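Local coordinates for protein putative aldehyde dehydrogenase AldY (PDB 4DNG) that probably oxidises aldehydes to carboxylates with NAD+ and may help protect Bacillus subtilis against stress from ethanol and related compounds, at residues P156-I164 with S185-F194; N172-A183 with G202-D210. One frame throughout, in Å; residues are numbered along the deposited sequence.

How the interactions relate
Both interactions belong to the nucleotide-binding domain, and their centres lie about 9 Å apart. Helix 183-196 bridges strands 173-177 and 204-206, which pair in interaction 2. In interaction 1 the same helix packs on helix 156-169, which precedes strand 173-177 in the chain. His176 joins the two: its NE2 is 2.9 Å from Gly186 O, a probable hydrogen bond, and 2.9 Å from Ser160 OG. Thr188 N also lies 2.8 Å from Ala183 O, another probable hydrogen bond. The Pro156 side chain is about 12 Å from that of the predicted active-site residue Glu253. The Lys177 side chain is about 10 Å from that of Val235, a probable NAD+ site residue.

Interaction 1: P156-I164 with S185-F194; sequences PMNLSMRSI and SGGTIIAKAF
Ile190 is a knob among Met157, Ser160, Met161 and Ile164 where two helices pack against the sheet of the Rossmann-like NAD+-binding domain. The helix axes approach to 7.9 Å and cross at -58°. The longer branch of Ile190 sets CD1 over Ser160 CB, sliding past the Met157 chain, and CG1 3.7 Å from Met161 CE. The CG2 branch meets Ile164 CD1, the two side chains reaching tip to tip. With only a methyl at this position, as in an alanine, the space among these four residues would probably be left unfilled, and Met161 CE and Ile164 CD1 would lose their Ile190 partners.

Met161 is bent at chi2 and chi3, which curls CE back to Ile190 and brings SD to the edge of the Phe194 ring. This Met-aromatic contact has SD 5.4 Å from the ring centroid, 86° off the ring normal. Ile164 CG2 reaches Phe194 CE2 at 3.7 Å. At the other end, Met157 CG is anti to the backbone N (chi1 176°). The chain then runs out extended and turns at chi3, and CE reaches Ile189 CG2.

The helices come closest at Pro156 and Gly186, with CA atoms 4.3 Å apart. Pro156 CB rests 3.6 Å from Gly186 CA. Further out, helix 83-94 covers Met157, and helix 65-81 packs on Phe194. Ser160 OG bonds to Ser151 OG, and Ser185 OG bonds to Glu93 OE1.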
loop_
_atom_site.group_PDB
_atom_site.type_symbol
_atom_site.label_atom_id
_atom_site.label_comp_id
_atom_site.label_asym_id
_atom_site.label_seq_id
_atom_site.Cartn_x
_atom_site.Cartn_y
_atom_site.Cartn_z
ATOM N N PRO A 156 2.755 11.369 21.513
ATOM C CA PRO A 156 2.044 12.234 20.549
ATOM C C PRO A 156 2.965 13.047 19.629
ATOM O O PRO A 156 2.707 13.131 18.438
ATOM C CB PRO A 156 1.261 13.195 21.462
ATOM C CG PRO A 156 2.021 13.180 22.759
ATOM C CD PRO A 156 2.413 11.733 22.900
ATOM N N MET A 157 4.024 13.649 20.168
ATOM C CA MET A 157 4.817 14.592 19.390
ATOM C C MET A 157 5.728 13.873 18.388
ATOM O O MET A 157 5.811 14.236 17.203
ATOM C CB MET A 157 5.636 15.496 20.301
ATOM C CG MET A 157 6.547 16.407 19.502
ATOM S SD MET A 157 7.427 17.660 20.430
ATOM C CE MET A 157 6.097 18.692 21.055
ATOM N N ASN A 158 6.400 12.844 18.879
ATOM C CA ASN A 158 7.251 12.029 18.055
ATOM C C ASN A 158 6.480 11.453 16.854
ATOM O O ASN A 158 6.910 11.614 15.704
ATOM C CB ASN A 158 7.856 10.939 18.943
ATOM C CG ASN A 158 8.592 9.883 18.167
ATOM O OD1 ASN A 158 9.571 10.169 17.485
ATOM N ND2 ASN A 158 8.133 8.642 18.282
ATOM N N LEU A 159 5.335 10.820 17.116
ATOM C CA LEU A 159 4.564 10.141 16.070
ATOM C C LEU A 159 3.932 11.103 15.071
ATOM O O LEU A 159 3.952 10.838 13.886
ATOM C CB LEU A 159 3.482 9.214 16.674
ATOM C CG LEU A 159 3.977 7.969 17.433
ATOM C CD1 LEU A 159 2.824 7.109 17.935
ATOM C CD2 LEU A 159 4.939 7.121 16.604
ATOM N N SER A 160 3.353 12.195 15.564
ATOM C CA SER A 160 2.898 13.277 14.721
ATOM C C SER A 160 4.020 13.738 13.770
ATOM O O SER A 160 3.838 13.774 12.543
ATOM C CB SER A 160 2.395 14.451 15.587
ATOM O OG SER A 160 1.258 14.065 16.361
ATOM N N MET A 161 5.182 14.082 14.318
ATOM C CA MET A 161 6.254 14.618 13.482
ATOM C C MET A 161 6.779 13.536 12.520
ATOM O O MET A 161 7.297 13.835 11.436
ATOM C CB MET A 161 7.368 15.164 14.359
ATOM C CG MET A 161 8.507 15.813 13.615
ATOM S SD MET A 161 7.842 17.325 12.951
ATOM C CE MET A 161 7.864 18.353 14.424
ATOM N N ARG A 162 6.603 12.272 12.889
ATOM C CA ARG A 162 7.003 11.181 11.991
ATOM C C ARG A 162 6.215 11.237 10.688
ATOM O O ARG A 162 6.643 10.669 9.693
ATOM C CB ARG A 162 6.880 9.817 12.659
ATOM C CG ARG A 162 7.665 8.726 11.971
ATOM C CD ARG A 162 7.192 7.351 12.414
ATOM N NE ARG A 162 5.791 7.140 12.065
ATOM C CZ ARG A 162 5.011 6.223 12.631
ATOM N NH1 ARG A 162 3.742 6.099 12.260
ATOM N NH2 ARG A 162 5.498 5.436 13.579
ATOM N N SER A 163 5.090 11.948 10.677
ATOM C CA SER A 163 4.354 12.115 9.431
ATOM C C SER A 163 4.401 13.531 8.909
ATOM O O SER A 163 4.426 13.759 7.694
ATOM C CB SER A 163 2.905 11.659 9.568
ATOM O OG SER A 163 2.884 10.307 9.966
ATOM N N ILE A 164 4.381 14.488 9.819
ATOM C CA ILE A 164 4.398 15.882 9.417
ATOM C C ILE A 164 5.685 16.222 8.632
ATOM O O ILE A 164 5.625 16.769 7.526
ATOM C CB ILE A 164 4.173 16.800 10.630
ATOM C CG1 ILE A 164 2.721 16.664 11.104
ATOM C CG2 ILE A 164 4.558 18.224 10.288
ATOM C CD1 ILE A 164 2.447 17.180 12.501
ATOM N N SER A 185 1.034 18.854 22.788
ATOM C CA SER A 185 2.285 18.217 22.414
ATOM C C SER A 185 2.150 17.449 21.123
ATOM O O SER A 185 3.112 17.327 20.388
ATOM C CB SER A 185 2.804 17.316 23.523
ATOM O OG SER A 185 1.740 16.679 24.143
ATOM N N GLY A 186 0.950 16.952 20.835
ATOM C CA GLY A 186 0.712 16.250 19.587
ATOM C C GLY A 186 0.321 17.135 18.402
ATOM O O GLY A 186 0.229 16.647 17.278
ATOM N N GLY A 187 0.090 18.423 18.626
ATOM C CA GLY A 187 -0.350 19.303 17.533
ATOM C C GLY A 187 0.076 20.752 17.600
ATOM O O GLY A 187 0.776 21.243 16.720
ATOM N N THR A 188 -0.337 21.454 18.643
ATOM C CA THR A 188 -0.220 22.925 18.609
ATOM C C THR A 188 1.224 23.438 18.658
ATOM O O THR A 188 1.566 24.407 17.964
ATOM C CB THR A 188 -1.068 23.621 19.690
ATOM O OG1 THR A 188 -0.743 23.083 20.977
ATOM C CG2 THR A 188 -2.547 23.415 19.417
ATOM N N ILE A 189 2.058 22.786 19.470
ATOM C CA ILE A 189 3.466 23.149 19.583
ATOM C C ILE A 189 4.143 22.982 18.221
ATOM O O ILE A 189 4.921 23.852 17.788
ATOM C CB ILE A 189 4.191 22.324 20.667
ATOM C CG1 ILE A 189 3.749 22.767 22.048
ATOM C CG2 ILE A 189 5.703 22.480 20.566
ATOM C CD1 ILE A 189 4.164 21.791 23.130
ATOM N N ILE A 190 3.812 21.884 17.543
ATOM C CA ILE A 190 4.347 21.592 16.223
ATOM C C ILE A 190 3.895 22.684 15.249
ATOM O O ILE A 190 4.719 23.242 14.514
ATOM C CB ILE A 190 3.931 20.192 15.737
ATOM C CG1 ILE A 190 4.837 19.150 16.363
ATOM C CG2 ILE A 190 4.048 20.091 14.222
ATOM C CD1 ILE A 190 4.262 17.748 16.367
ATOM N N ALA A 191 2.601 23.005 15.263
ATOM C CA ALA A 191 2.091 24.132 14.452
ATOM C C ALA A 191 2.822 25.437 14.763
ATOM O O ALA A 191 3.225 26.176 13.852
ATOM C CB ALA A 191 0.595 24.303 14.625
ATOM N N LYS A 192 3.037 25.711 16.040
ATOM C CA LYS A 192 3.773 26.926 16.404
ATOM C C LYS A 192 5.195 26.941 15.801
ATOM O O LYS A 192 5.686 27.970 15.332
ATOM C CB LYS A 192 3.804 27.104 17.926
ATOM C CG LYS A 192 4.453 28.396 18.390
ATOM C CD LYS A 192 3.498 29.576 18.481
ATOM C CE LYS A 192 4.267 30.895 18.647
ATOM N NZ LYS A 192 5.243 30.960 19.784
ATOM N N ALA A 193 5.843 25.781 15.816
ATOM C CA ALA A 193 7.188 25.641 15.286
ATOM C C ALA A 193 7.245 25.947 13.799
ATOM O O ALA A 193 8.160 26.633 13.346
ATOM C CB ALA A 193 7.699 24.235 15.555
ATOM N N PHE A 194 6.272 25.444 13.036
ATOM C CA PHE A 194 6.315 25.616 11.602
ATOM C C PHE A 194 5.887 27.013 11.204
ATOM O O PHE A 194 6.375 27.571 10.201
ATOM C CB PHE A 194 5.502 24.529 10.894
ATOM C CG PHE A 194 6.261 23.245 10.726
ATOM C CD1 PHE A 194 7.216 23.114 9.719
ATOM C CD2 PHE A 194 6.064 22.184 11.607
ATOM C CE1 PHE A 194 7.934 21.933 9.573
ATOM C CE2 PHE A 194 6.769 21.002 11.461
ATOM C CZ PHE A 194 7.705 20.875 10.451
#

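Interaction 2: N172-A183 with G202-D210; sequences NSVVHKPDIQTA and GVLNVMLTD
A right-handed beta-alpha-beta unit brings strands 173-177 and 204-206 side by side and parallel, at the end of the sheet in the NAD+-binding domain. Val174 pairs with Leu204, Val175 with Asn205 and His176 with Val206. Both backbone polar groups of Asn205 bond to the neighbouring strand: its N donates to Val174 O at 2.8 Å, and its O accepts from His176 N at 2.7 Å. Met207 N then meets His176 O almost head-on, with an N-H...O angle of 176°. His176 ND1 bonds to Ser149 OG of the next strand.

Val174 CB and CG1 lie beside Leu204 CD1, on the face that helix 156-169 covers. On the other face, Val175 CG1 crosses Met207 CG at 3.9 Å, beneath helix 43-60. Past the strands, Leu208 CG fits against Ile180 CD1 and Ala183 CB.

Asn205 CG stands anti to its carbonyl carbon (chi1 -58°). ND2 turns back to Gly202 O at 2.7 Å, arriving above the carbonyl plane, and also makes a weak bond to Val174 O. OD1 bonds to Asn12 N. Backbone bonding fixes the strand register, while the buried amide of Asn205 has partners at both OD1 and ND2, which is likely to hold it against rotation.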
loop_
_atom_site.group_PDB
_atom_site.type_symbol
_atom_site.label_atom_id
_atom_site.label_comp_id
_atom_site.label_asym_id
_atom_site.label_seq_id
_atom_site.Cartn_x
_atom_site.Cartn_y
_atom_site.Cartn_z
ATOM N N ASN A 172 4.339 18.011 0.166
ATOM C CA ASN A 172 2.939 17.745 0.476
ATOM C C ASN A 172 2.386 18.784 1.440
ATOM O O ASN A 172 3.131 19.588 1.996
ATOM C CB ASN A 172 2.778 16.346 1.070
ATOM C CG ASN A 172 3.388 15.279 0.200
ATOM O OD1 ASN A 172 2.867 14.981 -0.884
ATOM N ND2 ASN A 172 4.504 14.690 0.667
ATOM N N SER A 173 1.075 18.770 1.609
ATOM C CA SER A 173 0.417 19.506 2.671
ATOM C C SER A 173 -0.199 18.477 3.604
ATOM O O SER A 173 -0.187 17.277 3.301
ATOM C CB SER A 173 -0.671 20.392 2.101
ATOM O OG SER A 173 -1.765 19.587 1.680
ATOM N N VAL A 174 -0.761 18.930 4.721
ATOM C CA VAL A 174 -1.081 18.017 5.825
ATOM C C VAL A 174 -2.265 18.553 6.603
ATOM O O VAL A 174 -2.284 19.720 7.020
ATOM C CB VAL A 174 0.124 17.865 6.800
ATOM C CG1 VAL A 174 -0.152 16.867 7.940
ATOM C CG2 VAL A 174 1.375 17.456 6.040
ATOM N N VAL A 175 -3.253 17.692 6.797
ATOM C CA VAL A 175 -4.260 17.936 7.793
ATOM C C VAL A 175 -4.058 16.934 8.914
ATOM O O VAL A 175 -4.111 15.707 8.693
ATOM C CB VAL A 175 -5.644 17.808 7.195
ATOM C CG1 VAL A 175 -6.715 17.892 8.293
ATOM C CG2 VAL A 175 -5.813 18.869 6.126
ATOM N N HIS A 176 -3.821 17.469 10.111
ATOM C CA HIS A 176 -3.349 16.670 11.244
ATOM C C HIS A 176 -4.270 16.751 12.431
ATOM O O HIS A 176 -4.684 17.860 12.826
ATOM C CB HIS A 176 -1.974 17.151 11.651
ATOM C CG HIS A 176 -1.370 16.347 12.762
ATOM N ND1 HIS A 176 -1.175 15.018 12.666
ATOM C CD2 HIS A 176 -0.920 16.720 14.024
ATOM C CE1 HIS A 176 -0.655 14.561 13.807
ATOM N NE2 HIS A 176 -0.488 15.608 14.633
ATOM N N LYS A 177 -4.594 15.585 13.004
ATOM C CA LYS A 177 -5.480 15.488 14.162
ATOM C C LYS A 177 -4.896 14.684 15.326
ATOM O O LYS A 177 -4.851 13.451 15.260
ATOM C CB LYS A 177 -6.836 14.887 13.788
ATOM C CG LYS A 177 -7.813 14.912 14.965
ATOM C CD LYS A 177 -8.895 13.857 14.821
ATOM C CE LYS A 177 -9.657 13.691 16.127
ATOM N NZ LYS A 177 -8.797 13.058 17.170
ATOM N N PRO A 178 -4.452 15.377 16.398
ATOM C CA PRO A 178 -3.939 14.670 17.565
ATOM C C PRO A 178 -5.089 14.233 18.410
ATOM O O PRO A 178 -6.203 14.647 18.187
ATOM C CB PRO A 178 -3.155 15.760 18.329
ATOM C CG PRO A 178 -3.783 17.055 17.917
ATOM C CD PRO A 178 -4.201 16.837 16.479
ATOM N N ASP A 179 -4.831 13.383 19.380
ATOM C CA ASP A 179 -5.832 13.107 20.362
ATOM C C ASP A 179 -5.988 14.433 21.103
ATOM O O ASP A 179 -4.986 15.028 21.565
ATOM C CB ASP A 179 -5.329 11.999 21.297
ATOM C CG ASP A 179 -6.349 11.587 22.317
ATOM O OD1 ASP A 179 -6.537 10.373 22.484
ATOM O OD2 ASP A 179 -6.976 12.457 22.955
ATOM N N ILE A 180 -7.227 14.898 21.222
ATOM C CA ILE A 180 -7.494 16.140 21.944
ATOM C C ILE A 180 -6.768 16.160 23.307
ATOM O O ILE A 180 -6.179 17.180 23.681
ATOM C CB ILE A 180 -9.022 16.444 22.082
ATOM C CG1 ILE A 180 -9.254 17.862 22.672
ATOM C CG2 ILE A 180 -9.745 15.396 22.940
ATOM C CD1 ILE A 180 -8.711 19.002 21.824
ATOM N N GLN A 181 -6.759 15.033 24.027
ATOM C CA GLN A 181 -6.137 15.015 25.356
ATOM C C GLN A 181 -4.639 15.279 25.329
ATOM O O GLN A 181 -4.054 15.579 26.358
ATOM C CB GLN A 181 -6.491 13.761 26.173
ATOM C CG GLN A 181 -7.858 13.839 26.868
ATOM C CD GLN A 181 -8.035 15.072 27.771
ATOM O OE1 GLN A 181 -7.190 15.396 28.633
ATOM N NE2 GLN A 181 -9.140 15.770 27.571
ATOM N N THR A 182 -4.024 15.169 24.159
ATOM C CA THR A 182 -2.606 15.513 24.014
ATOM C C THR A 182 -2.416 16.444 22.793
ATOM O O THR A 182 -1.463 16.306 22.020
ATOM C CB THR A 182 -1.754 14.233 23.870
ATOM O OG1 THR A 182 -2.373 13.400 22.903
ATOM C CG2 THR A 182 -1.712 13.427 25.180
ATOM N N ALA A 183 -3.327 17.397 22.621
ATOM C CA ALA A 183 -3.289 18.260 21.442
ATOM C C ALA A 183 -2.155 19.269 21.447
ATOM O O ALA A 183 -1.747 19.750 20.378
ATOM C CB ALA A 183 -4.607 18.979 21.276
ATOM N N GLY A 202 -1.748 27.082 5.226
ATOM C CA GLY A 202 -2.422 25.965 4.599
ATOM C C GLY A 202 -1.622 24.690 4.400
ATOM O O GLY A 202 -2.213 23.623 4.204
ATOM N N VAL A 203 -0.292 24.774 4.429
ATOM C CA VAL A 203 0.537 23.566 4.234
ATOM C C VAL A 203 0.507 22.615 5.449
ATOM O O VAL A 203 0.565 21.397 5.270
ATOM C CB VAL A 203 1.992 23.889 3.819
ATOM C CG1 VAL A 203 2.830 22.621 3.775
ATOM C CG2 VAL A 203 2.018 24.556 2.457
ATOM N N LEU A 204 0.433 23.175 6.662
ATOM C CA LEU A 204 0.193 22.397 7.886
ATOM C C LEU A 204 -1.063 22.843 8.625
ATOM O O LEU A 204 -1.121 23.946 9.163
ATOM C CB LEU A 204 1.371 22.482 8.853
ATOM C CG LEU A 204 1.112 21.744 10.173
ATOM C CD1 LEU A 204 0.743 20.289 9.892
ATOM C CD2 LEU A 204 2.295 21.826 11.137
ATOM N N ASN A 205 -2.053 21.963 8.692
ATOM C CA ASN A 205 -3.258 22.270 9.414
ATOM C C ASN A 205 -3.427 21.318 10.588
ATOM O O ASN A 205 -3.336 20.100 10.412
ATOM C CB ASN A 205 -4.438 22.211 8.453
ATOM C CG ASN A 205 -4.270 23.168 7.281
ATOM O OD1 ASN A 205 -4.547 24.366 7.394
ATOM N ND2 ASN A 205 -3.778 22.651 6.159
ATOM N N VAL A 206 -3.632 21.877 11.784
ATOM C CA VAL A 206 -3.788 21.074 12.987
ATOM C C VAL A 206 -5.186 21.237 13.577
ATOM O O VAL A 206 -5.563 22.321 14.021
ATOM C CB VAL A 206 -2.728 21.405 14.061
ATOM C CG1 VAL A 206 -3.039 20.654 15.345
ATOM C CG2 VAL A 206 -1.314 21.076 13.580
ATOM N N MET A 207 -5.930 20.135 13.593
ATOM C CA MET A 207 -7.316 20.097 14.023
ATOM C C MET A 207 -7.477 19.694 15.472
ATOM O O MET A 207 -7.043 18.610 15.883
ATOM C CB MET A 207 -8.059 19.076 13.179
ATOM C CG MET A 207 -7.900 19.374 11.697
ATOM S SD MET A 207 -8.733 20.932 11.315
ATOM C CE MET A 207 -7.743 21.355 9.898
ATOM N N LEU A 208 -8.094 20.578 16.247
ATOM C CA LEU A 208 -8.462 20.263 17.620
ATOM C C LEU A 208 -9.932 19.911 17.635
ATOM O O LEU A 208 -10.797 20.760 17.450
ATOM C CB LEU A 208 -8.155 21.436 18.550
ATOM C CG LEU A 208 -6.803 21.321 19.245
ATOM C CD1 LEU A 208 -5.678 21.161 18.240
ATOM C CD2 LEU A 208 -6.552 22.528 20.143
ATOM N N THR A 209 -10.212 18.640 17.808
ATOM C CA THR A 209 -11.553 18.161 17.667
ATOM C C THR A 209 -11.659 16.775 18.242
ATOM O O THR A 209 -10.743 16.305 18.907
ATOM C CB THR A 209 -11.992 18.195 16.192
ATOM O OG1 THR A 209 -13.350 17.753 16.094
ATOM C CG2 THR A 209 -11.078 17.312 15.346
ATOM N N ASP A 210 -12.788 16.118 18.020
ATOM C CA ASP A 210 -12.925 14.744 18.476
ATOM C C ASP A 210 -13.794 13.993 17.491
ATOM O O ASP A 210 -14.383 14.577 16.574
ATOM C CB ASP A 210 -13.425 14.661 19.944
ATOM C CG ASP A 210 -14.872 15.120 20.122
ATOM O OD1 ASP A 210 -15.471 15.614 19.146
ATOM O OD2 ASP A 210 -15.427 14.985 21.244
#